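Side-chain contacts in D-threo-3-hydroxyaspartate dehydratase (Delftia, PDB 3WQC), which catalyses the deamination of D-threo-3-hydroxyaspartate to oxaloacetate and ammonium, using pyridoxal 5'-phosphate and a divalent metal ion: residues 39-43 / 44-48; 157-160 / 161-165; 208-211 / 212-216; 276-280 / 281-285; 304-307 / 308-312. All coordinates share one frame; numbering follows the deposited sequence.

Interaction 1: residues 39-43 / 44-48; sequences QRMDA and QGVRL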
loop_
_atom_site.group_PDB
_atom_site.type_symbol
_atom_site.label_atom_id
_atom_site.label_comp_id
_atom_site.label_asym_id
_atom_site.label_seq_id
_atom_site.Cartn_x
_atom_site.Cartn_y
_atom_site.Cartn_z
ATOM N N GLN B 39 12.244 15.010 -24.208
ATOM C CA GLN B 39 12.254 15.516 -25.589
ATOM C C GLN B 39 10.953 16.310 -25.878
ATOM O O GLN B 39 10.951 17.298 -26.628
ATOM C CB GLN B 39 12.384 14.336 -26.590
ATOM C CG GLN B 39 13.794 13.791 -26.480
ATOM C CD GLN B 39 14.022 12.452 -27.143
ATOM O OE1 GLN B 39 13.115 11.869 -27.813
ATOM N NE2 GLN B 39 15.269 11.925 -26.971
ATOM N N ARG B 40 9.822 15.837 -25.383
ATOM C CA ARG B 40 8.564 16.512 -25.643
ATOM C C ARG B 40 8.579 17.896 -25.006
ATOM O O ARG B 40 8.143 18.910 -25.635
ATOM C CB ARG B 40 7.338 15.698 -25.183
ATOM C CG ARG B 40 6.111 16.480 -25.527
ATOM C CD ARG B 40 4.919 15.649 -25.377
ATOM N NE ARG B 40 4.029 15.948 -26.457
ATOM C CZ ARG B 40 3.090 16.899 -26.495
ATOM N NH1 ARG B 40 2.422 16.917 -27.667
ATOM N NH2 ARG B 40 2.803 17.782 -25.430
ATOM N N MET B 41 9.077 17.975 -23.777
ATOM C CA MET B 41 9.160 19.301 -23.117
ATOM C C MET B 41 10.147 20.258 -23.799
ATOM O O MET B 41 9.847 21.441 -23.980
ATOM C CB MET B 41 9.471 19.176 -21.648
ATOM C CG MET B 41 8.421 18.309 -20.905
ATOM S SD MET B 41 6.744 18.966 -21.100
ATOM C CE MET B 41 5.959 17.874 -22.237
ATOM N N ASP B 42 11.287 19.732 -24.282
ATOM C CA ASP B 42 12.276 20.534 -25.026
ATOM C C ASP B 42 11.586 21.041 -26.291
ATOM O O ASP B 42 11.723 22.256 -26.619
ATOM C CB ASP B 42 13.469 19.669 -25.368
ATOM C CG ASP B 42 14.338 19.341 -24.169
ATOM O OD1 ASP B 42 14.244 19.956 -23.083
ATOM O OD2 ASP B 42 15.143 18.405 -24.323
ATOM N N ALA B 43 10.748 20.198 -26.932
ATOM C CA ALA B 43 10.073 20.607 -28.189
ATOM C C ALA B 43 9.057 21.755 -27.936
ATOM O O ALA B 43 8.844 22.623 -28.826
ATOM C CB ALA B 43 9.409 19.424 -28.883
ATOM N N GLN B 44 8.440 21.731 -26.742
ATOM C CA GLN B 44 7.479 22.731 -26.250
ATOM C C GLN B 44 8.209 23.987 -25.683
ATOM O O GLN B 44 7.551 25.025 -25.494
ATOM C CB GLN B 44 6.488 22.148 -25.204
ATOM C CG GLN B 44 5.581 21.015 -25.687
ATOM C CD GLN B 44 4.387 21.528 -26.467
ATOM O OE1 GLN B 44 4.389 22.613 -26.966
ATOM N NE2 GLN B 44 3.340 20.745 -26.521
ATOM N N GLY B 45 9.543 23.961 -25.529
ATOM C CA GLY B 45 10.333 25.062 -24.877
ATOM C C GLY B 45 9.946 25.282 -23.414
ATOM O O GLY B 45 9.972 26.474 -22.974
ATOM N N VAL B 46 9.559 24.225 -22.658
ATOM C CA VAL B 46 9.296 24.385 -21.257
ATOM C C VAL B 46 10.276 23.534 -20.431
ATOM O O VAL B 46 10.803 22.469 -20.956
ATOM C CB VAL B 46 7.818 24.070 -20.876
ATOM C CG1 VAL B 46 6.923 24.985 -21.688
ATOM C CG2 VAL B 46 7.441 22.595 -21.165
ATOM N N ARG B 47 10.459 23.858 -19.157
ATOM C CA ARG B 47 11.258 23.042 -18.235
ATOM C C ARG B 47 10.387 21.818 -17.855
ATOM O O ARG B 47 9.120 21.868 -17.872
ATOM C CB ARG B 47 11.588 23.800 -16.985
ATOM C CG ARG B 47 12.534 24.927 -17.337
ATOM C CD ARG B 47 13.198 25.369 -16.089
ATOM N NE ARG B 47 12.389 26.245 -15.293
ATOM C CZ ARG B 47 12.376 27.585 -15.475
ATOM N NH1 ARG B 47 13.067 28.095 -16.470
ATOM N NH2 ARG B 47 11.644 28.418 -14.715
ATOM N N LEU B 48 11.079 20.722 -17.511
ATOM C CA LEU B 48 10.369 19.541 -16.914
ATOM C C LEU B 48 10.848 19.454 -15.502
ATOM O O LEU B 48 12.053 19.398 -15.203
ATOM C CB LEU B 48 10.840 18.224 -17.642
ATOM C CG LEU B 48 10.240 16.963 -17.060
ATOM C CD1 LEU B 48 8.720 16.901 -17.127
ATOM C CD2 LEU B 48 10.803 15.723 -17.755
HETATM O O HOH W 1 13.159 22.153 -22.005
#

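Interaction 2: residues 157-160 / 161-165; sequences DDTP and LLLAI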
loop_
_atom_site.group_PDB
_atom_site.type_symbol
_atom_site.label_atom_id
_atom_site.label_comp_id
_atom_site.label_asym_id
_atom_site.label_seq_id
_atom_site.Cartn_x
_atom_site.Cartn_y
_atom_site.Cartn_z
ATOM N N ASP B 157 -10.897 31.560 -12.335
ATOM C CA ASP B 157 -11.639 32.787 -12.550
ATOM C C ASP B 157 -11.971 33.553 -11.265
ATOM O O ASP B 157 -12.702 34.554 -11.342
ATOM C CB ASP B 157 -12.901 32.544 -13.276
ATOM C CG ASP B 157 -13.656 31.487 -12.758
ATOM O OD1 ASP B 157 -13.290 30.840 -11.691
ATOM O OD2 ASP B 157 -14.596 31.203 -13.509
ATOM N N ASP B 158 -11.410 33.128 -10.126
ATOM C CA ASP B 158 -11.752 33.703 -8.842
ATOM C C ASP B 158 -10.759 34.850 -8.542
ATOM O O ASP B 158 -9.944 34.755 -7.585
ATOM C CB ASP B 158 -11.773 32.627 -7.739
ATOM C CG ASP B 158 -12.418 33.176 -6.460
ATOM O OD1 ASP B 158 -12.558 34.513 -6.344
ATOM O OD2 ASP B 158 -12.722 32.330 -5.550
ATOM N N THR B 159 -10.787 35.907 -9.373
ATOM C CA THR B 159 -9.829 37.042 -9.238
ATOM C C THR B 159 -9.815 37.552 -7.794
ATOM O O THR B 159 -8.741 37.861 -7.293
ATOM C CB THR B 159 -10.142 38.120 -10.278
ATOM O OG1 THR B 159 -9.872 37.506 -11.556
ATOM C CG2 THR B 159 -9.261 39.284 -10.201
ATOM N N PRO B 160 -10.968 37.795 -7.167
ATOM C CA PRO B 160 -10.885 38.420 -5.829
ATOM C C PRO B 160 -10.053 37.550 -4.840
ATOM O O PRO B 160 -9.258 38.100 -4.045
ATOM C CB PRO B 160 -12.357 38.555 -5.436
ATOM C CG PRO B 160 -13.099 38.713 -6.742
ATOM C CD PRO B 160 -12.365 37.668 -7.626
ATOM N N LEU B 161 -10.268 36.242 -4.877
ATOM C CA LEU B 161 -9.547 35.377 -3.896
ATOM C C LEU B 161 -8.080 35.260 -4.326
ATOM O O LEU B 161 -7.178 35.288 -3.467
ATOM C CB LEU B 161 -10.148 33.993 -3.776
ATOM C CG LEU B 161 -9.432 32.955 -2.905
ATOM C CD1 LEU B 161 -9.386 33.518 -1.484
ATOM C CD2 LEU B 161 -10.200 31.623 -2.928
ATOM N N LEU B 162 -7.801 35.145 -5.634
ATOM C CA LEU B 162 -6.378 35.122 -6.141
ATOM C C LEU B 162 -5.664 36.364 -5.623
ATOM O O LEU B 162 -4.514 36.279 -5.137
ATOM C CB LEU B 162 -6.257 35.179 -7.685
ATOM C CG LEU B 162 -6.451 33.981 -8.414
ATOM C CD1 LEU B 162 -6.431 34.334 -9.928
ATOM C CD2 LEU B 162 -5.244 33.027 -8.113
ATOM N N LEU B 163 -6.281 37.556 -5.829
ATOM C CA LEU B 163 -5.577 38.772 -5.402
ATOM C C LEU B 163 -5.381 38.810 -3.885
ATOM O O LEU B 163 -4.388 39.357 -3.376
ATOM C CB LEU B 163 -6.289 40.038 -5.909
ATOM C CG LEU B 163 -5.976 40.386 -7.359
ATOM C CD1 LEU B 163 -5.516 39.353 -8.326
ATOM C CD2 LEU B 163 -6.821 41.534 -7.860
ATOM N N ALA B 164 -6.463 38.383 -3.153
ATOM C CA ALA B 164 -6.355 38.452 -1.698
ATOM C C ALA B 164 -5.183 37.575 -1.184
ATOM O O ALA B 164 -4.385 37.974 -0.345
ATOM C CB ALA B 164 -7.670 37.940 -1.057
ATOM N N ILE B 165 -5.049 36.378 -1.791
ATOM C CA ILE B 165 -3.926 35.510 -1.386
ATOM C C ILE B 165 -2.601 36.090 -1.873
ATOM O O ILE B 165 -1.615 36.132 -1.081
ATOM C CB ILE B 165 -4.151 34.109 -2.007
ATOM C CG1 ILE B 165 -5.408 33.470 -1.388
ATOM C CG2 ILE B 165 -2.907 33.219 -1.801
ATOM C CD1 ILE B 165 -5.848 32.225 -2.202
#

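Interaction 3: residues 208-211 / 212-216; sequences QAAE and ALRAA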
loop_
_atom_site.group_PDB
_atom_site.type_symbol
_atom_site.label_atom_id
_atom_site.label_comp_id
_atom_site.label_asym_id
_atom_site.label_seq_id
_atom_site.Cartn_x
_atom_site.Cartn_y
_atom_site.Cartn_z
ATOM N N GLN B 208 -4.375 32.044 -17.162
ATOM C CA GLN B 208 -5.366 33.073 -16.781
ATOM C C GLN B 208 -5.115 33.565 -15.362
ATOM O O GLN B 208 -5.143 34.785 -15.088
ATOM C CB GLN B 208 -6.793 32.486 -16.867
ATOM C CG GLN B 208 -7.950 33.368 -16.389
ATOM C CD GLN B 208 -9.304 32.661 -16.421
ATOM O OE1 GLN B 208 -9.349 31.447 -16.709
ATOM N NE2 GLN B 208 -10.309 33.274 -15.892
ATOM N N ALA B 209 -4.852 32.615 -14.438
ATOM C CA ALA B 209 -4.620 33.050 -13.032
ATOM C C ALA B 209 -3.361 33.910 -12.974
ATOM O O ALA B 209 -3.332 34.933 -12.256
ATOM C CB ALA B 209 -4.463 31.809 -12.149
ATOM N N ALA B 210 -2.274 33.479 -13.683
ATOM C CA ALA B 210 -0.991 34.250 -13.622
ATOM C C ALA B 210 -1.287 35.677 -14.180
ATOM O O ALA B 210 -0.777 36.657 -13.613
ATOM C CB ALA B 210 0.074 33.566 -14.441
ATOM N N GLU B 211 -2.029 35.704 -15.290
ATOM C CA GLU B 211 -2.270 37.033 -15.912
ATOM C C GLU B 211 -3.101 37.955 -15.014
ATOM O O GLU B 211 -2.928 39.193 -15.016
ATOM C CB GLU B 211 -2.927 36.885 -17.266
ATOM C CG GLU B 211 -1.917 36.316 -18.235
ATOM C CD GLU B 211 -2.518 35.989 -19.595
ATOM O OE1 GLU B 211 -1.772 35.646 -20.565
ATOM O OE2 GLU B 211 -3.757 36.068 -19.770
ATOM N N ALA B 212 -4.018 37.375 -14.236
ATOM C CA ALA B 212 -4.842 38.185 -13.275
ATOM C C ALA B 212 -3.910 38.739 -12.174
ATOM O O ALA B 212 -3.994 39.923 -11.830
ATOM C CB ALA B 212 -5.970 37.338 -12.698
ATOM N N LEU B 213 -3.035 37.882 -11.599
ATOM C CA LEU B 213 -2.126 38.383 -10.566
ATOM C C LEU B 213 -1.258 39.534 -11.143
ATOM O O LEU B 213 -1.063 40.560 -10.500
ATOM C CB LEU B 213 -1.216 37.226 -10.098
ATOM C CG LEU B 213 -1.952 36.186 -9.226
ATOM C CD1 LEU B 213 -1.005 34.945 -9.179
ATOM C CD2 LEU B 213 -2.212 36.732 -7.804
ATOM N N ARG B 214 -0.687 39.285 -12.339
ATOM C CA ARG B 214 0.242 40.312 -12.898
ATOM C C ARG B 214 -0.544 41.591 -13.269
ATOM O O ARG B 214 -0.025 42.691 -13.119
ATOM C CB ARG B 214 0.869 39.732 -14.178
ATOM C CG ARG B 214 1.823 38.547 -13.823
ATOM C CD ARG B 214 2.320 38.008 -15.271
ATOM N NE ARG B 214 2.968 36.824 -15.204
ATOM C CZ ARG B 214 2.809 35.827 -16.011
ATOM N NH1 ARG B 214 2.057 35.873 -17.172
ATOM N NH2 ARG B 214 3.449 34.767 -15.693
ATOM N N ALA B 215 -1.819 41.445 -13.676
ATOM C CA ALA B 215 -2.655 42.648 -13.992
ATOM C C ALA B 215 -2.869 43.501 -12.699
ATOM O O ALA B 215 -3.009 44.716 -12.804
ATOM C CB ALA B 215 -3.998 42.225 -14.607
ATOM N N ALA B 216 -2.815 42.891 -11.525
ATOM C CA ALA B 216 -2.918 43.570 -10.218
ATOM C C ALA B 216 -1.581 44.059 -9.721
ATOM O O ALA B 216 -1.463 44.496 -8.553
ATOM C CB ALA B 216 -3.616 42.612 -9.193
#

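Interaction 4: residues 276-280 / 281-285; sequences GHQAD and KGWAI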
loop_
_atom_site.group_PDB
_atom_site.type_symbol
_atom_site.label_atom_id
_atom_site.label_comp_id
_atom_site.label_asym_id
_atom_site.label_seq_id
_atom_site.Cartn_x
_atom_site.Cartn_y
_atom_site.Cartn_z
ATOM N N GLY B 276 1.273 -22.416 -5.760
ATOM C CA GLY B 276 0.202 -23.410 -5.619
ATOM C C GLY B 276 -0.814 -23.260 -6.715
ATOM O O GLY B 276 -0.648 -22.399 -7.600
ATOM N N HIS B 277 -1.843 -24.122 -6.689
ATOM C CA HIS B 277 -2.936 -24.071 -7.640
ATOM C C HIS B 277 -4.280 -24.436 -7.017
ATOM O O HIS B 277 -4.337 -25.127 -5.973
ATOM C CB HIS B 277 -2.681 -25.087 -8.765
ATOM C CG HIS B 277 -1.401 -24.871 -9.506
ATOM N ND1 HIS B 277 -0.177 -25.403 -9.117
ATOM C CD2 HIS B 277 -1.135 -24.035 -10.560
ATOM C CE1 HIS B 277 0.789 -24.981 -9.967
ATOM N NE2 HIS B 277 0.212 -24.121 -10.838
ATOM N N GLN B 278 -5.386 -24.092 -7.736
ATOM C CA GLN B 278 -6.733 -24.811 -7.557
ATOM C C GLN B 278 -7.113 -25.233 -8.980
ATOM O O GLN B 278 -7.633 -24.440 -9.793
ATOM C CB GLN B 278 -7.830 -23.931 -6.899
ATOM C CG GLN B 278 -7.564 -23.619 -5.431
ATOM C CD GLN B 278 -7.488 -24.836 -4.504
ATOM O OE1 GLN B 278 -7.758 -25.989 -4.925
ATOM N NE2 GLN B 278 -7.100 -24.635 -3.279
ATOM N N ALA B 279 -6.712 -26.431 -9.374
ATOM C CA ALA B 279 -6.755 -26.820 -10.792
ATOM C C ALA B 279 -8.164 -26.803 -11.328
ATOM O O ALA B 279 -8.361 -26.438 -12.520
ATOM C CB ALA B 279 -6.086 -28.212 -11.002
ATOM N N ASP B 280 -9.151 -27.168 -10.491
ATOM C CA ASP B 280 -10.521 -27.270 -11.010
ATOM C C ASP B 280 -11.157 -25.920 -11.284
ATOM O O ASP B 280 -12.164 -25.811 -12.016
ATOM C CB ASP B 280 -11.423 -28.128 -10.122
ATOM C CG ASP B 280 -11.606 -27.582 -8.757
ATOM O OD1 ASP B 280 -10.937 -26.584 -8.366
ATOM O OD2 ASP B 280 -12.364 -28.246 -8.037
ATOM N N LYS B 281 -10.538 -24.873 -10.744
ATOM C CA LYS B 281 -11.017 -23.529 -11.002
ATOM C C LYS B 281 -10.102 -22.816 -11.987
ATOM O O LYS B 281 -10.334 -21.633 -12.267
ATOM C CB LYS B 281 -11.071 -22.714 -9.690
ATOM C CG LYS B 281 -12.121 -23.239 -8.724
ATOM C CD LYS B 281 -12.387 -22.293 -7.543
ATOM C CE LYS B 281 -11.389 -22.518 -6.397
ATOM N NZ LYS B 281 -12.012 -22.055 -5.125
ATOM N N GLY B 282 -9.031 -23.438 -12.460
ATOM C CA GLY B 282 -8.068 -22.763 -13.349
ATOM C C GLY B 282 -7.244 -21.685 -12.622
ATOM O O GLY B 282 -6.830 -20.692 -13.264
ATOM N N TRP B 283 -7.014 -21.840 -11.291
ATOM C CA TRP B 283 -6.205 -20.854 -10.563
ATOM C C TRP B 283 -4.800 -21.248 -10.398
ATOM O O TRP B 283 -4.541 -22.436 -10.030
ATOM C CB TRP B 283 -6.690 -20.726 -9.135
ATOM C CG TRP B 283 -8.039 -20.069 -8.941
ATOM C CD1 TRP B 283 -8.925 -19.592 -9.945
ATOM C CD2 TRP B 283 -8.696 -19.827 -7.656
ATOM N NE1 TRP B 283 -10.045 -19.067 -9.358
ATOM C CE2 TRP B 283 -9.967 -19.181 -7.956
ATOM C CE3 TRP B 283 -8.394 -20.131 -6.317
ATOM C CZ2 TRP B 283 -10.886 -18.827 -6.945
ATOM C CZ3 TRP B 283 -9.288 -19.718 -5.311
ATOM C CH2 TRP B 283 -10.539 -19.101 -5.617
ATOM N N ALA B 284 -3.835 -20.351 -10.672
ATOM C CA ALA B 284 -2.478 -20.503 -10.105
ATOM C C ALA B 284 -2.395 -19.492 -8.954
ATOM O O ALA B 284 -2.920 -18.398 -9.060
ATOM C CB ALA B 284 -1.382 -20.208 -11.171
ATOM N N ILE B 285 -1.767 -19.865 -7.842
ATOM C CA ILE B 285 -1.624 -18.958 -6.720
ATOM C C ILE B 285 -0.166 -18.473 -6.740
ATOM O O ILE B 285 0.796 -19.300 -6.827
ATOM C CB ILE B 285 -1.947 -19.691 -5.374
ATOM C CG1 ILE B 285 -3.329 -20.440 -5.341
ATOM C CG2 ILE B 285 -1.741 -18.717 -4.217
ATOM C CD1 ILE B 285 -4.395 -19.682 -5.845
#

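Interaction 5: residues 304-307 / 308-312; sequences QDFG and YGQVC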
loop_
_atom_site.group_PDB
_atom_site.type_symbol
_atom_site.label_atom_id
_atom_site.label_comp_id
_atom_site.label_asym_id
_atom_site.label_seq_id
_atom_site.Cartn_x
_atom_site.Cartn_y
_atom_site.Cartn_z
ATOM N N GLN B 304 -10.391 -1.663 -20.107
ATOM C CA GLN B 304 -9.935 -3.027 -19.915
ATOM C C GLN B 304 -9.494 -3.218 -18.444
ATOM O O GLN B 304 -8.541 -2.580 -17.958
ATOM C CB GLN B 304 -8.775 -3.334 -20.857
ATOM C CG GLN B 304 -8.380 -4.815 -20.640
ATOM C CD GLN B 304 -7.513 -5.328 -21.791
ATOM O OE1 GLN B 304 -7.160 -4.583 -22.707
ATOM N NE2 GLN B 304 -7.169 -6.573 -21.743
ATOM N N ASP B 305 -10.204 -4.099 -17.757
ATOM C CA ASP B 305 -9.907 -4.352 -16.322
ATOM C C ASP B 305 -8.800 -5.385 -16.231
ATOM O O ASP B 305 -8.967 -6.522 -16.773
ATOM C CB ASP B 305 -11.208 -4.850 -15.678
ATOM C CG ASP B 305 -11.078 -5.120 -14.194
ATOM O OD1 ASP B 305 -9.996 -4.942 -13.626
ATOM O OD2 ASP B 305 -12.107 -5.434 -13.598
ATOM N N PHE B 306 -7.681 -5.040 -15.608
ATOM C CA PHE B 306 -6.544 -5.977 -15.481
ATOM C C PHE B 306 -6.496 -6.621 -14.064
ATOM O O PHE B 306 -5.436 -7.169 -13.723
ATOM C CB PHE B 306 -5.248 -5.245 -15.802
ATOM C CG PHE B 306 -5.103 -4.927 -17.269
ATOM C CD1 PHE B 306 -4.594 -5.913 -18.159
ATOM C CD2 PHE B 306 -5.396 -3.658 -17.761
ATOM C CE1 PHE B 306 -4.368 -5.578 -19.514
ATOM C CE2 PHE B 306 -5.204 -3.338 -19.105
ATOM C CZ PHE B 306 -4.704 -4.298 -19.989
ATOM N N GLY B 307 -7.548 -6.537 -13.264
ATOM C CA GLY B 307 -7.546 -7.138 -11.897
ATOM C C GLY B 307 -6.408 -6.507 -11.130
ATOM O O GLY B 307 -6.226 -5.278 -11.223
ATOM N N TYR B 308 -5.623 -7.322 -10.400
ATOM C CA TYR B 308 -4.486 -6.838 -9.676
ATOM C C TYR B 308 -3.191 -6.866 -10.490
ATOM O O TYR B 308 -2.097 -6.633 -9.945
ATOM C CB TYR B 308 -4.314 -7.625 -8.352
ATOM C CG TYR B 308 -5.333 -7.223 -7.348
ATOM C CD1 TYR B 308 -6.615 -7.856 -7.222
ATOM C CD2 TYR B 308 -5.029 -6.170 -6.428
ATOM C CE1 TYR B 308 -7.560 -7.412 -6.281
ATOM C CE2 TYR B 308 -5.993 -5.743 -5.523
ATOM C CZ TYR B 308 -7.191 -6.361 -5.418
ATOM O OH TYR B 308 -8.092 -5.956 -4.478
ATOM N N GLY B 309 -3.292 -7.090 -11.827
ATOM C CA GLY B 309 -2.127 -6.879 -12.672
ATOM C C GLY B 309 -2.128 -7.817 -13.865
ATOM O O GLY B 309 -2.710 -8.910 -13.784
ATOM N N GLN B 310 -1.453 -7.380 -14.914
ATOM C CA GLN B 310 -1.283 -8.210 -16.122
ATOM C C GLN B 310 -0.102 -9.161 -15.958
ATOM O O GLN B 310 1.008 -8.749 -15.680
ATOM C CB GLN B 310 -1.010 -7.306 -17.340
ATOM C CG GLN B 310 -0.642 -8.075 -18.622
ATOM C CD GLN B 310 -1.766 -8.993 -19.048
ATOM O OE1 GLN B 310 -2.918 -8.567 -19.196
ATOM N NE2 GLN B 310 -1.440 -10.317 -19.276
ATOM N N VAL B 311 -0.337 -10.459 -16.227
ATOM C CA VAL B 311 0.761 -11.458 -16.087
ATOM C C VAL B 311 1.705 -11.366 -17.303
ATOM O O VAL B 311 1.182 -11.324 -18.507
ATOM C CB VAL B 311 0.134 -12.844 -16.034
ATOM C CG1 VAL B 311 1.229 -13.929 -16.111
ATOM C CG2 VAL B 311 -0.706 -12.985 -14.767
ATOM N N CYS B 312 3.007 -11.404 -17.089
ATOM C CA CYS B 312 4.006 -11.491 -18.131
ATOM C C CYS B 312 4.898 -12.656 -17.761
ATOM O O CYS B 312 4.976 -13.080 -16.566
ATOM C CB CYS B 312 4.905 -10.239 -18.122
ATOM S SG CYS B 312 3.963 -8.734 -18.391
#

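Interaction 1: residues 39-43 / 44-48
The guanidinium plane of Arg-40 and the amide plane of Gln-44 are turned 73° apart, and the amide nitrogen comes to the guanidinium obliquely. The two side chains run side by side and point the same way. NH2 of Arg-40 is 3.2 Å from NE2 of Gln-44, but both are donors and no bond joins them. Each turns to a carbonyl elsewhere: NH2 donates to Ala-234 O, and NE2 makes a weak bond to Ser-235 O. An alanine in place of Arg-40 would probably leave Ala-234 O without this donor and open a gap beside the Gln-44 amide.

The helix 27-44 ends here in a Schellman motif. Val-46 N donates to Met-41 O (3.1 Å) and Gly-45 N to Asp-42 O (3.0 Å), with Gly-45 at positive phi. SD of Met-41 packs at a slant against CG2 of Val-46 at 3.7 Å. Met-41 CG meets CD1 of Leu-48, in the short strand 47-48, at 4.0 Å. One water donates to both Asp-42 OD1 and Val-46 O. The two N-H-bearing ends thus serve backbone carbonyls, Asp-42 is held by Gln-38 and a water, and the sulfur and methyl groups close the apolar side of the helix end.

Interaction 2: residues 157-160 / 161-165
The carboxylate of Asp-158 lies against the side chain of Leu-161 and crosses it at a slant. This is the N-cap of helix 159-171, a helix of the alanine racemase-like barrel domain. OD1 of Asp-158 accepts from Leu-161 N at 3.2 Å. The amide comes from above the carboxylate plane, 60° out of it. The other oxygen, OD2, touches carbon instead: Leu-161 CB at 3.5 Å and, a little farther, CD2. CG of Asp-158 is anti to its own backbone N (chi1 -168°), and this brings the carboxylate to Leu-161 N and CB. A negative group at this end probably also suits the helix dipole. With an alanine in place of Asp-158, Leu-161 N would probably lose its capping acceptor and the start of the helix would be less firmly fixed.

The backbone takes over from there. Leu-162 N donates almost straight to Asp-158 O (2.9 Å, 174° at the hydrogen), and Leu-163 N and Ala-164 N follow to Thr-159 O and Pro-160 O. Pro-160 has no N-H to give, which is easily tolerated in the first turn of a helix, where backbone N-H groups have no helical carbonyl before them. Leu-162 is buried and faces strand 140-146. On another side of the turn, Thr-159 and Leu-163 run side by side. Their methyls meet loosely, with Thr-159 CG2 4.1 Å from Leu-163 CD2.

Interaction 3: residues 208-211 / 212-216
Ala-210 and Arg-214 meet one turn apart near the C-terminal end of helix 192-215, a long helix of the alanine racemase-like barrel domain.

The backbone bonds are those of a regular alpha helix. Ala-212, Leu-213, Arg-214 and Ala-215 donate in turn to the carbonyls of Gln-208, Ala-209, Ala-210 and Glu-211. The last of these, Ala-215 N to Glu-211 O, measures 2.8 Å. Ala-216 is the first residue to leave helical geometry.

Packing comes next. The arginine chain is extended from CG to NE and runs back along the helix. CG of Arg-214, anti to the carbonyl carbon (chi1 -68°), passes close to Ala-210 O at 3.2 Å. The guanidinium then places one face over the methyl of Ala-210, whose CB stands 3.7 Å above the plane, offset toward the rim. The short side chain of Ala-210 probably lets the flat group lie this close. Leu-213 holds its CG 3.6 Å from Ala-209 O. Ala-210 and Leu-213 are buried against strand 175-180.

The charged groups are close without pairing. The carboxylate of Glu-211 and the guanidinium are turned 59° apart, and OE1 of Glu-211 lies 5.1 Å from Arg-214 NH1. Any attraction is therefore probably a diffuse one. NH2 of Arg-214 bonds to Cys-220 O, in the loop beyond the helix. Between the two side chains the nearest approach is by carbon, Glu-211 CG to Arg-214 NH1 at 4.1 Å.

Interaction 4: residues 276-280 / 281-285
Gln-278 and Trp-283 meet across a tight beta hairpin, on the same face of the sheet. CG of Gln-278 lies 3.7 Å from CE3 of the Trp-283 indole, which it meets obliquely, and its amide plane stands 74° from the ring. Lys-281 completes the cluster. Its CE sits over one indole face, 3.5 Å above the plane and toward the rim, and also 3.9 Å from Gln-278 CB. The bend of the lysine chain at chi3 (-85°) brings CE there. On the face bearing His-277, CD2 of that ring touches the CB of Ala-284 at 3.9 Å, while Trp-283 O lies at the ring edge.

The backbone positions these groups. Gln-278 and Trp-283 form a hydrogen-bonded antiparallel pair, with Gln-278 N to Trp-283 O at 3.0 Å. Gln-278 O accepts twice, from Trp-283 N and from Lys-281 N, each at 3.1 Å, and the two donors arrive from opposite faces of its plane. Gly-282 and Trp-283 both face Gln-278, a G1 beta bulge, and Gly-282 has the positive phi this needs. Farther along, Ile-285 N donates nearly straight to Gly-276 O.

The Gln-278 amide turns away to the second subunit, where NE2 donates to Arg-151 O and Gly-153 O of that chain, and Lys-281 and Trp-283 pack on its Gly-149. Within the chain, strand 283-286 is flanked by strands 268-278 and 332-336. Helix 345-348 packs on His-277 and Ala-284, and His-277 NE2 bonds to Phe-349 O just after it.

Interaction 5: residues 304-307 / 308-312
Gln-310 reaches Phe-306 across a beta turn. CB of Gln-310 lies 3.9 Å from CD1 of the Phe-306 ring. CG is anti to the backbone N (chi1 173°), and the chain then bends at chi2 (61°), folding the amide back toward the ring. OE1 meets the ring edge in its plane, 3.3 Å from both Phe-306 CD1 and CE1. The amide and ring planes are nearly perpendicular, 87° apart. At the other branch, NE2 of Gln-310 donates to Val-311 O at 2.9 Å. That bond probably fixes which way the amide is turned, with oxygen to the ring and nitrogen to the backbone.

Residues 306 to 309 form a type II' turn, closed by Gly-309 N to Phe-306 O at 2.9 Å. Gly-307 takes the positive phi of the turn. Just ahead, Asp-305 OD1 accepts from Gly-307 N in an Asx turn and also forms a salt bridge with Arg-297. CG of Gln-304 lies over one face of the Phe-306 ring, 3.7 Å above its plane and toward the rim. Helix 253-258 packs on the same phenylalanine. The turn leads into strand 310-312, which pairs with strand 354-358.

The ring edge carries a slight positive charge, and a carbonyl oxygen is partly negative. The buried amide oxygen is therefore probably favoured where it sits, in a polar contact with C-H groups.

Following the chain, the five contacts come in series, and none nests in or crosses another. Interaction 1 closes the turn from helix 27-44 into strand 47-48 of the barrel domain. Interaction 2 starts helix 159-171, and interaction 3 ends helix 192-215. These two touch: Leu-162 O lies 3.6 Å from Leu-213 CD2, and Leu-163 CD2 lies 3.6 Å from Ala-216 CB, so neighbouring helices are tied together. Interactions 4 and 5 both lie in the serine dehydratase-like part of the chain. Interaction 4 closes the hairpin of strands 268-278 and 283-286, and interaction 5 turns the chain into strand 310-312. Both reach the same mixed sheet, with centres about 17 Å apart.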